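Local coordinates for putative flavoprotein decarboxylase (Streptomyces olivoviridis, PDB 6JLS) that binds flavin mononucleotide and uses it to decarboxylate cysteine in thioviridamide biosynthesis, probably oxidatively as in related peptide cysteine decarboxylases, at residues V59-N62 with S63-F67; D115-V118 with T119-V122; V134-P137 with A138-A141; N148-A151 with L152-E155. All blocks are in the same frame, centred on the assembly; numbering follows the deposited sequence.

Overall arrangement
Along the chain the four contacts come in the order 1, 2, 3, 4, all within one Flavoprotein-family unit built on a parallel six-stranded sheet. Contact 1 lies on helix 61-64, between strands 46-51 and 72-73; contact 2 opens helix 117-124, contact 3 follows strand 129-133 and forms helix 137-140, and contact 4 lies on the later part of helix 143-154. Contacts 1 and 4 lie on opposite sides of the chain's centre, their own centres about 31 Å apart. Contacts 3 and 4 touch, L140 CD1 lying 4.3 Å from L149 CD1. Contacts 2 and 3 meet different flavin mononucleotides, contact 2 a neighbour's and contact 3 the chain's own, so flavin sites form between subunits.

Contact 1: residues V59-N62 with S63-F67; sequences VTTN and SLRPF
T60 and S63 meet through three hydrogen bonds that start helix 61-64. T60 is the N-cap: its OG1 accepts from S63 N at 3.0 Å, and the rotation that places OG1 between the backbone N and the carbonyl carbon (chi1 73°) presents it to that amide. The same OG1 is also hydrogen-bonded to Q57 O of the second subunit. S63 OG donates back to T60 O at 2.7 Å, tilted 21° from the carbonyl plane, while S63 N adds a weak bond to the same oxygen. A water joins T60 N to S63 OG. The next carbonyl, T61 O, takes two backbone donors, L64 N and R65 N; R65 N lies nearly along the C=O axis, whereas L64 N stands above the carbonyl plane.

R65 runs extended alongside T61, which brings its guanidinium beside T61 and N62. T61 CB lies over the centre of one guanidinium face, 4.0 Å above its plane. At the guanidinium edge, N62 OD1 receives a weak bond from NH1 at 3.1 Å, with amide and guanidinium planes 56° apart. N62 ND2 has its partners elsewhere, Q57 of the second subunit and W79 O of the third.

The apolar contact is lighter: V59 CG1 approaches L64 CD1 at 4.2 Å, the side chains crossing at about a right angle.

The turn belongs to a beta-alpha-beta unit. L64 packs on V49 and L51 of strand 46-51, T61 and R65 touch V72 of strand 72-73, and V59, S63 and L64 rest on P33 of helix 32-40.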
loop_
_atom_site.group_PDB
_atom_site.type_symbol
_atom_site.label_atom_id
_atom_site.label_comp_id
_atom_site.label_asym_id
_atom_site.label_seq_id
_atom_site.Cartn_x
_atom_site.Cartn_y
_atom_site.Cartn_z
ATOM N N VAL A 59 -3.729 14.611 19.979
ATOM C CA VAL A 59 -3.316 15.915 19.463
ATOM C C VAL A 59 -2.699 15.707 18.098
ATOM O O VAL A 59 -1.918 14.771 17.902
ATOM C CB VAL A 59 -2.269 16.629 20.345
ATOM C CG1 VAL A 59 -2.518 18.142 20.369
ATOM C CG2 VAL A 59 -2.184 16.022 21.712
ATOM N N THR A 60 -3.006 16.601 17.168
ATOM C CA THR A 60 -2.309 16.620 15.892
ATOM C C THR A 60 -1.207 17.670 15.927
ATOM O O THR A 60 -1.286 18.658 16.669
ATOM C CB THR A 60 -3.265 16.927 14.759
ATOM O OG1 THR A 60 -3.617 18.319 14.823
ATOM C CG2 THR A 60 -4.508 16.070 14.912
ATOM N N THR A 61 -0.167 17.444 15.123
ATOM C CA THR A 61 0.894 18.435 15.047
ATOM C C THR A 61 0.392 19.714 14.397
ATOM O O THR A 61 0.823 20.811 14.766
ATOM C CB THR A 61 2.100 17.869 14.293
ATOM O OG1 THR A 61 1.679 17.373 13.026
ATOM C CG2 THR A 61 2.707 16.727 15.071
ATOM N N ASN A 62 -0.545 19.601 13.461
ATOM C CA ASN A 62 -1.076 20.792 12.806
ATOM C C ASN A 62 -1.894 21.654 13.753
ATOM O O ASN A 62 -2.031 22.854 13.510
ATOM C CB ASN A 62 -1.894 20.383 11.580
ATOM C CG ASN A 62 -1.016 20.103 10.390
ATOM O OD1 ASN A 62 0.206 20.089 10.518
ATOM N ND2 ASN A 62 -1.617 19.892 9.225
ATOM N N SER A 63 -2.421 21.080 14.837
ATOM C CA SER A 63 -3.102 21.882 15.843
ATOM C C SER A 63 -2.134 22.667 16.726
ATOM O O SER A 63 -2.545 23.669 17.328
ATOM C CB SER A 63 -3.978 20.985 16.711
ATOM O OG SER A 63 -3.219 20.281 17.678
ATOM N N LEU A 64 -0.867 22.239 16.817
ATOM C CA LEU A 64 0.168 22.885 17.623
ATOM C C LEU A 64 0.986 23.906 16.844
ATOM O O LEU A 64 1.336 24.959 17.391
ATOM C CB LEU A 64 1.126 21.836 18.212
ATOM C CG LEU A 64 0.482 20.908 19.245
ATOM C CD1 LEU A 64 1.239 19.590 19.323
ATOM C CD2 LEU A 64 0.400 21.586 20.611
ATOM N N ARG A 65 1.292 23.616 15.580
ATOM C CA ARG A 65 2.215 24.458 14.830
ATOM C C ARG A 65 1.846 25.937 14.836
ATOM O O ARG A 65 2.770 26.762 14.962
ATOM C CB ARG A 65 2.353 23.916 13.402
ATOM C CG ARG A 65 3.573 23.028 13.243
ATOM C CD ARG A 65 3.421 22.026 12.122
ATOM N NE ARG A 65 4.449 20.990 12.181
ATOM C CZ ARG A 65 4.360 19.822 11.555
ATOM N NH1 ARG A 65 3.284 19.541 10.826
ATOM N NH2 ARG A 65 5.338 18.932 11.663
ATOM N N PRO A 66 0.570 26.349 14.729
ATOM C CA PRO A 66 0.280 27.792 14.687
ATOM C C PRO A 66 0.663 28.528 15.952
ATOM O O PRO A 66 0.795 29.757 15.912
ATOM C CB PRO A 66 -1.240 27.848 14.448
ATOM C CG PRO A 66 -1.594 26.528 13.866
ATOM C CD PRO A 66 -0.658 25.554 14.509
ATOM N N PHE A 67 0.852 27.829 17.066
ATOM C CA PHE A 67 1.162 28.466 18.340
ATOM C C PHE A 67 2.603 28.274 18.772
ATOM O O PHE A 67 2.990 28.776 19.835
ATOM C CB PHE A 67 0.221 27.936 19.426
ATOM C CG PHE A 67 -1.223 28.037 19.049
ATOM C CD1 PHE A 67 -1.928 26.919 18.644
ATOM C CD2 PHE A 67 -1.864 29.263 19.058
ATOM C CE1 PHE A 67 -3.256 27.014 18.281
ATOM C CE2 PHE A 67 -3.187 29.366 18.702
ATOM C CZ PHE A 67 -3.887 28.238 18.308
HETATM O O HOH W 1 -5.366 18.218 18.017
#

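Contact 2: residues D115-V118 with T119-V122; sequences DNIV and TQIV. With FMN (flavin mononucleotide), chain B.
T119, the residue most enclosed by this turn, places its hydroxyl against N116: OG1 lies 2.7 Å from N116 OD1 and 2.9 Å from N116 O. T119 N donates to N116 OD1 at 2.9 Å with a nearly straight N-H...O angle of 171°, which makes N116 the N-cap of helix 117-124. A chi1 of 55° turns the N116 amide back over its own backbone toward the T119 amide. In this Flavoprotein fold the capped end faces a flavin held mainly by the fourth subunit, whose T52, T102 and A103 bond to it.

V118, the next most enclosed, holds the following turn through its carbonyl, which accepts from V122 N at 3.2 Å; its side chain packs on T52 of the same chain and on A50 of strand 46-51.

Q120 points its amide end toward the flavin. NE2 comes within 3.2 Å of FMN C3', and OE1 lies 3.3 Å from C1', while OE1 is hydrogen-bonded to H86. Elsewhere on the turn I117 CG2 meets I121 CD1 at 4.0 Å, and I117 packs on V78 of helix 75-81.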
loop_
_atom_site.group_PDB
_atom_site.type_symbol
_atom_site.label_atom_id
_atom_site.label_comp_id
_atom_site.label_asym_id
_atom_site.label_seq_id
_atom_site.Cartn_x
_atom_site.Cartn_y
_atom_site.Cartn_z
ATOM N N ASP A 115 12.888 5.344 24.954
ATOM C CA ASP A 115 12.666 4.707 23.666
ATOM C C ASP A 115 11.899 5.581 22.667
ATOM O O ASP A 115 11.615 5.122 21.558
ATOM C CB ASP A 115 11.936 3.375 23.863
ATOM C CG ASP A 115 10.509 3.551 24.352
ATOM O OD1 ASP A 115 10.119 4.686 24.704
ATOM O OD2 ASP A 115 9.768 2.549 24.381
ATOM N N ASN A 116 11.531 6.809 23.033
ATOM C CA ASN A 116 10.962 7.757 22.085
ATOM C C ASN A 116 11.583 9.125 22.312
ATOM O O ASN A 116 12.296 9.358 23.292
ATOM C CB ASN A 116 9.429 7.843 22.186
ATOM C CG ASN A 116 8.941 8.170 23.590
ATOM O OD1 ASN A 116 9.626 8.848 24.370
ATOM N ND2 ASN A 116 7.754 7.680 23.925
ATOM N N ILE A 117 11.247 10.035 21.397
ATOM C CA ILE A 117 11.816 11.380 21.371
ATOM C C ILE A 117 11.488 12.151 22.648
ATOM O O ILE A 117 12.327 12.900 23.158
ATOM C CB ILE A 117 11.333 12.103 20.096
ATOM C CG1 ILE A 117 12.431 12.076 19.030
ATOM C CG2 ILE A 117 10.865 13.515 20.374
ATOM C CD1 ILE A 117 12.800 10.683 18.577
ATOM N N VAL A 118 10.286 11.975 23.203
ATOM C CA VAL A 118 9.941 12.691 24.435
ATOM C C VAL A 118 10.842 12.246 25.596
ATOM O O VAL A 118 11.435 13.082 26.296
ATOM C CB VAL A 118 8.449 12.520 24.772
ATOM C CG1 VAL A 118 8.189 12.910 26.243
ATOM C CG2 VAL A 118 7.598 13.393 23.846
ATOM N N THR A 119 10.964 10.932 25.819
ATOM C CA THR A 119 11.805 10.456 26.914
ATOM C C THR A 119 13.276 10.765 26.674
ATOM O O THR A 119 14.018 10.995 27.638
ATOM C CB THR A 119 11.617 8.953 27.134
ATOM O OG1 THR A 119 11.747 8.262 25.878
ATOM C CG2 THR A 119 10.241 8.670 27.741
ATOM N N GLN A 120 13.721 10.778 25.410
ATOM C CA GLN A 120 15.106 11.151 25.127
ATOM C C GLN A 120 15.362 12.621 25.443
ATOM O O GLN A 120 16.440 12.978 25.938
ATOM C CB GLN A 120 15.448 10.861 23.672
ATOM C CG GLN A 120 15.638 9.399 23.362
ATOM C CD GLN A 120 15.620 9.162 21.877
ATOM O OE1 GLN A 120 16.306 9.849 21.128
ATOM N NE2 GLN A 120 14.794 8.218 21.431
ATOM N N ILE A 121 14.384 13.491 25.161
ATOM C CA ILE A 121 14.548 14.905 25.479
ATOM C C ILE A 121 14.699 15.102 26.984
ATOM O O ILE A 121 15.572 15.845 27.440
ATOM C CB ILE A 121 13.379 15.723 24.911
ATOM C CG1 ILE A 121 13.583 15.974 23.405
ATOM C CG2 ILE A 121 13.252 17.056 25.645
ATOM C CD1 ILE A 121 12.299 16.409 22.671
ATOM N N VAL A 122 13.860 14.442 27.779
ATOM C CA VAL A 122 13.925 14.617 29.227
ATOM C C VAL A 122 15.255 14.103 29.756
ATOM O O VAL A 122 15.947 14.793 30.514
ATOM C CB VAL A 122 12.735 13.922 29.919
ATOM C CG1 VAL A 122 12.913 13.929 31.465
ATOM C CG2 VAL A 122 11.431 14.597 29.530
HETATM N N1 FMN B . 20.810 6.607 22.589
HETATM C C2 FMN B . 21.845 6.128 23.361
HETATM O O2 FMN B . 21.595 5.575 24.428
HETATM N N3 FMN B . 23.151 6.278 22.943
HETATM C C4 FMN B . 23.435 6.906 21.747
HETATM O O4 FMN B . 24.600 7.041 21.366
HETATM C C4A FMN B . 22.391 7.387 20.967
HETATM N N5 FMN B . 22.662 8.016 19.767
HETATM C C5A FMN B . 21.634 8.502 18.987
HETATM C C6 FMN B . 21.940 9.134 17.789
HETATM C C7 FMN B . 20.915 9.627 16.983
HETATM C C7M FMN B . 21.273 10.310 15.688
HETATM C C8 FMN B . 19.572 9.486 17.386
HETATM C C8M FMN B . 18.460 10.015 16.519
HETATM C C9 FMN B . 19.273 8.849 18.597
HETATM C C9A FMN B . 20.307 8.356 19.400
HETATM N N10 FMN B . 20.035 7.723 20.607
HETATM C C10 FMN B . 21.072 7.238 21.388
HETATM C "C1'" FMN B . 18.616 7.538 21.060
HETATM C "C2'" FMN B . 18.195 6.090 20.760
HETATM O "O2'" FMN B . 18.217 5.800 19.372
HETATM C "C3'" FMN B . 16.813 5.780 21.317
HETATM O "O3'" FMN B . 16.895 5.773 22.723
HETATM C "C4'" FMN B . 16.337 4.430 20.785
HETATM O "O4'" FMN B . 14.980 4.152 21.087
HETATM C "C5'" FMN B . 17.212 3.299 21.308
HETATM O "O5'" FMN B . 16.610 2.114 20.846
HETATM P P FMN B . 17.267 0.681 21.115
HETATM O O1P FMN B . 18.053 0.729 22.413
HETATM O O2P FMN B . 16.164 -0.346 21.248
HETATM O O3P FMN B . 18.210 0.337 19.990
#

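Contact 3: residues V134-P137 with A138-A141; sequences VMNP and AMLA. With FMN (flavin mononucleotide), chain C.
M135 and M139 pack crosswise beside the flavin, M135 CB lying 3.7 Å from M139 CE, with their side chains at about a right angle. The ring itself is gripped by the backbone: N3 of FMN donates to V134 O at 2.7 Å in an almost straight bond of 174°. M139 CE also approaches FMN O2, at 3.8 Å.

The next shell holds the methionines. M135 bends at its last torsion, chi3 74°, and its SD lies 3.8 Å from L140 CD1, again with the two side chains crosswise. N136 OD1 comes within 3.3 Å of the same M139 methyl. Further out, N136 O fixes the start of helix 137-140: M139 N donates to it at 2.8 Å from above the carbonyl plane, and L140 N adds a weak bond. A103 and L106 of helix 103-110 support M135, while A124 of the fifth subunit packs on N136 and A138, and M123 of that subunit on M139.

The flavin's N3-H therefore has a directional polar partner in V134 O, while the M139 methyl and M135 CB beside it offer apolar contacts, consistent with a pocket that recognises the pyrimidine edge of the ring through backbone.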
loop_
_atom_site.group_PDB
_atom_site.type_symbol
_atom_site.label_atom_id
_atom_site.label_comp_id
_atom_site.label_asym_id
_atom_site.label_seq_id
_atom_site.Cartn_x
_atom_site.Cartn_y
_atom_site.Cartn_z
ATOM N N VAL A 134 -0.830 12.403 35.136
ATOM C CA VAL A 134 -2.272 12.324 34.940
ATOM C C VAL A 134 -2.598 10.856 34.732
ATOM O O VAL A 134 -2.039 10.216 33.831
ATOM C CB VAL A 134 -2.758 13.162 33.740
ATOM C CG1 VAL A 134 -4.251 12.995 33.541
ATOM C CG2 VAL A 134 -2.418 14.620 33.927
ATOM N N MET A 135 -3.479 10.319 35.567
ATOM C CA MET A 135 -3.938 8.946 35.422
ATOM C C MET A 135 -5.105 8.752 36.379
ATOM O O MET A 135 -5.341 9.578 37.271
ATOM C CB MET A 135 -2.814 7.938 35.704
ATOM C CG MET A 135 -2.242 8.054 37.119
ATOM S SD MET A 135 -0.658 7.234 37.376
ATOM C CE MET A 135 0.431 8.375 36.512
ATOM N N ASN A 136 -5.847 7.665 36.173
ATOM C CA ASN A 136 -6.910 7.333 37.112
ATOM C C ASN A 136 -6.295 6.991 38.464
ATOM O O ASN A 136 -5.239 6.353 38.519
ATOM C CB ASN A 136 -7.760 6.165 36.602
ATOM C CG ASN A 136 -6.928 4.974 36.155
ATOM O OD1 ASN A 136 -5.881 5.128 35.524
ATOM N ND2 ASN A 136 -7.400 3.774 36.476
ATOM N N PRO A 137 -6.899 7.433 39.569
ATOM C CA PRO A 137 -6.322 7.118 40.888
ATOM C C PRO A 137 -6.255 5.620 41.195
ATOM O O PRO A 137 -5.608 5.244 42.174
ATOM C CB PRO A 137 -7.241 7.870 41.861
ATOM C CG PRO A 137 -7.782 9.015 41.036
ATOM C CD PRO A 137 -7.988 8.422 39.664
ATOM N N ALA A 138 -6.873 4.758 40.382
ATOM C CA ALA A 138 -6.633 3.318 40.469
ATOM C C ALA A 138 -5.216 2.937 40.054
ATOM O O ALA A 138 -4.802 1.794 40.289
ATOM C CB ALA A 138 -7.639 2.555 39.604
ATOM N N MET A 139 -4.475 3.864 39.444
ATOM C CA MET A 139 -3.072 3.685 39.108
ATOM C C MET A 139 -2.131 4.501 39.985
ATOM O O MET A 139 -1.026 4.039 40.282
ATOM C CB MET A 139 -2.830 4.052 37.637
ATOM C CG MET A 139 -3.113 2.930 36.663
ATOM S SD MET A 139 -2.112 3.061 35.151
ATOM C CE MET A 139 -2.829 4.510 34.365
ATOM N N LEU A 140 -2.551 5.691 40.430
ATOM C CA LEU A 140 -1.641 6.604 41.114
ATOM C C LEU A 140 -1.290 6.145 42.525
ATOM O O LEU A 140 -0.301 6.625 43.093
ATOM C CB LEU A 140 -2.247 8.011 41.150
ATOM C CG LEU A 140 -1.308 9.174 41.504
ATOM C CD1 LEU A 140 -0.203 9.310 40.467
ATOM C CD2 LEU A 140 -2.062 10.487 41.660
ATOM N N ALA A 141 -2.069 5.237 43.106
ATOM C CA ALA A 141 -1.755 4.667 44.411
ATOM C C ALA A 141 -1.113 3.284 44.317
ATOM O O ALA A 141 -0.803 2.693 45.352
ATOM C CB ALA A 141 -3.020 4.598 45.272
HETATM N N1 FMN C . -2.574 6.664 30.593
HETATM C C2 FMN C . -2.189 7.506 31.612
HETATM O O2 FMN C . -1.171 7.254 32.252
HETATM N N3 FMN C . -2.947 8.618 31.919
HETATM C C4 FMN C . -4.095 8.900 31.206
HETATM O O4 FMN C . -4.775 9.893 31.474
HETATM C C4A FMN C . -4.481 8.051 30.176
HETATM N N5 FMN C . -5.627 8.324 29.455
HETATM C C5A FMN C . -6.024 7.486 28.434
HETATM C C6 FMN C . -7.184 7.785 27.732
HETATM C C7 FMN C . -7.599 6.953 26.692
HETATM C C7M FMN C . -8.862 7.298 25.945
HETATM C C8 FMN C . -6.842 5.813 26.357
HETATM C C8M FMN C . -7.284 4.912 25.234
HETATM C C9 FMN C . -5.675 5.518 27.073
HETATM C C9A FMN C . -5.265 6.357 28.115
HETATM N N10 FMN C . -4.112 6.084 28.841
HETATM C C10 FMN C . -3.719 6.928 29.867
HETATM C "C1'" FMN C . -3.271 4.888 28.502
HETATM C "C2'" FMN C . -2.062 5.362 27.679
HETATM O "O2'" FMN C . -2.445 5.949 26.447
HETATM C "C3'" FMN C . -1.084 4.225 27.413
HETATM O "O3'" FMN C . -0.482 3.866 28.634
HETATM C "C4'" FMN C . -0.038 4.677 26.395
HETATM O "O4'" FMN C . 0.790 3.623 25.933
HETATM C "C5'" FMN C . 0.830 5.791 26.962
HETATM O "O5'" FMN C . 1.812 6.036 25.984
HETATM P P FMN C . 2.892 7.203 26.158
HETATM O O1P FMN C . 3.159 7.419 27.636
HETATM O O2P FMN C . 4.180 6.780 25.484
HETATM O O3P FMN C . 2.354 8.483 25.570
#

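Contact 4: residues N148-A151 with L152-E155; sequences NLDA and LRAE
L152 lies against the carbonyl of N148, one helical turn earlier. Its CB is 3.5 Å from N148 O, CG closes to 3.2 Å of the same oxygen, and CD1 lies 3.6 Å from it. CG stands beside the backbone N, opposite the carbonyl carbon (chi1 -72°), which lays the branch back along the preceding turn. There CD1 also reaches L149 CD2, at 4.3 Å. Outside the turn L152 packs on L106 and L109 of helix 103-110 and on F157.

Regular i to i+4 bonding shows alpha-helix, here in the C-terminal half of helix 143-154: L152 N donates to N148 O at 2.8 Å, and R153 N, A154 N and E155 N follow in step to L149 O, D150 O and A151 O. In this parallel-sheet fold the helix leads on to the edge strand 158-159.

R153 curls at chi3 (-80°), and L149 O lies over one face of its guanidinium, nearer its margin than its centre. D150 OD1 is 4.4 Å from R153 NH1, too far for an ion pair. Near E155 a water donates to both A151 O and E155 OE2, and OE2 also accepts from A144 N of the fourth subunit.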
loop_
_atom_site.group_PDB
_atom_site.type_symbol
_atom_site.label_atom_id
_atom_site.label_comp_id
_atom_site.label_asym_id
_atom_site.label_seq_id
_atom_site.Cartn_x
_atom_site.Cartn_y
_atom_site.Cartn_z
ATOM N N ASN A 148 8.068 4.840 41.084
ATOM C CA ASN A 148 8.528 5.590 39.927
ATOM C C ASN A 148 8.611 7.080 40.241
ATOM O O ASN A 148 9.580 7.751 39.861
ATOM C CB ASN A 148 7.607 5.319 38.736
ATOM C CG ASN A 148 7.796 3.935 38.154
ATOM O OD1 ASN A 148 8.839 3.306 38.339
ATOM N ND2 ASN A 148 6.791 3.453 37.433
ATOM N N LEU A 149 7.604 7.617 40.937
ATOM C CA LEU A 149 7.649 9.018 41.345
ATOM C C LEU A 149 8.823 9.279 42.293
ATOM O O LEU A 149 9.502 10.312 42.190
ATOM C CB LEU A 149 6.322 9.406 41.996
ATOM C CG LEU A 149 5.048 9.150 41.175
ATOM C CD1 LEU A 149 3.815 9.618 41.937
ATOM C CD2 LEU A 149 5.101 9.832 39.804
ATOM N N ASP A 150 9.093 8.339 43.210
ATOM C CA ASP A 150 10.302 8.433 44.026
ATOM C C ASP A 150 11.545 8.529 43.152
ATOM O O ASP A 150 12.405 9.389 43.372
ATOM C CB ASP A 150 10.427 7.225 44.956
ATOM C CG ASP A 150 9.337 7.166 46.014
ATOM O OD1 ASP A 150 8.643 8.190 46.234
ATOM O OD2 ASP A 150 9.194 6.081 46.632
ATOM N N ALA A 151 11.658 7.652 42.152
ATOM C CA ALA A 151 12.832 7.682 41.286
ATOM C C ALA A 151 12.896 8.992 40.495
ATOM O O ALA A 151 13.975 9.575 40.337
ATOM C CB ALA A 151 12.824 6.461 40.353
ATOM N N LEU A 152 11.749 9.474 40.001
ATOM C CA LEU A 152 11.734 10.695 39.200
ATOM C C LEU A 152 12.218 11.883 40.009
ATOM O O LEU A 152 12.897 12.781 39.496
ATOM C CB LEU A 152 10.320 10.943 38.674
ATOM C CG LEU A 152 9.977 9.943 37.572
ATOM C CD1 LEU A 152 8.511 9.964 37.254
ATOM C CD2 LEU A 152 10.805 10.217 36.328
ATOM N N ARG A 153 11.905 11.871 41.275
ATOM C CA ARG A 153 12.242 12.945 42.174
ATOM C C ARG A 153 13.687 12.876 42.646
ATOM O O ARG A 153 14.301 13.917 42.912
ATOM C CB ARG A 153 11.272 12.851 43.326
ATOM C CG ARG A 153 11.194 13.965 44.232
ATOM C CD ARG A 153 10.016 13.611 45.062
ATOM N NE ARG A 153 8.772 13.921 44.370
ATOM C CZ ARG A 153 7.616 13.321 44.625
ATOM N NH1 ARG A 153 7.564 12.350 45.518
ATOM N NH2 ARG A 153 6.512 13.676 43.981
ATOM N N ALA A 154 14.239 11.663 42.736
ATOM C CA ALA A 154 15.668 11.489 42.924
ATOM C C ALA A 154 16.468 11.985 41.723
ATOM O O ALA A 154 17.623 12.384 41.897
ATOM C CB ALA A 154 15.977 10.017 43.197
ATOM N N GLU A 155 15.890 11.949 40.510
ATOM C CA GLU A 155 16.489 12.562 39.327
ATOM C C GLU A 155 16.603 14.073 39.441
ATOM O O GLU A 155 17.246 14.693 38.586
ATOM C CB GLU A 155 15.671 12.254 38.058
ATOM C CG GLU A 155 15.666 10.813 37.639
ATOM C CD GLU A 155 17.025 10.328 37.162
ATOM O OE1 GLU A 155 17.702 11.065 36.423
ATOM O OE2 GLU A 155 17.422 9.203 37.528
HETATM O O HOH W 2 15.980 8.110 39.656
#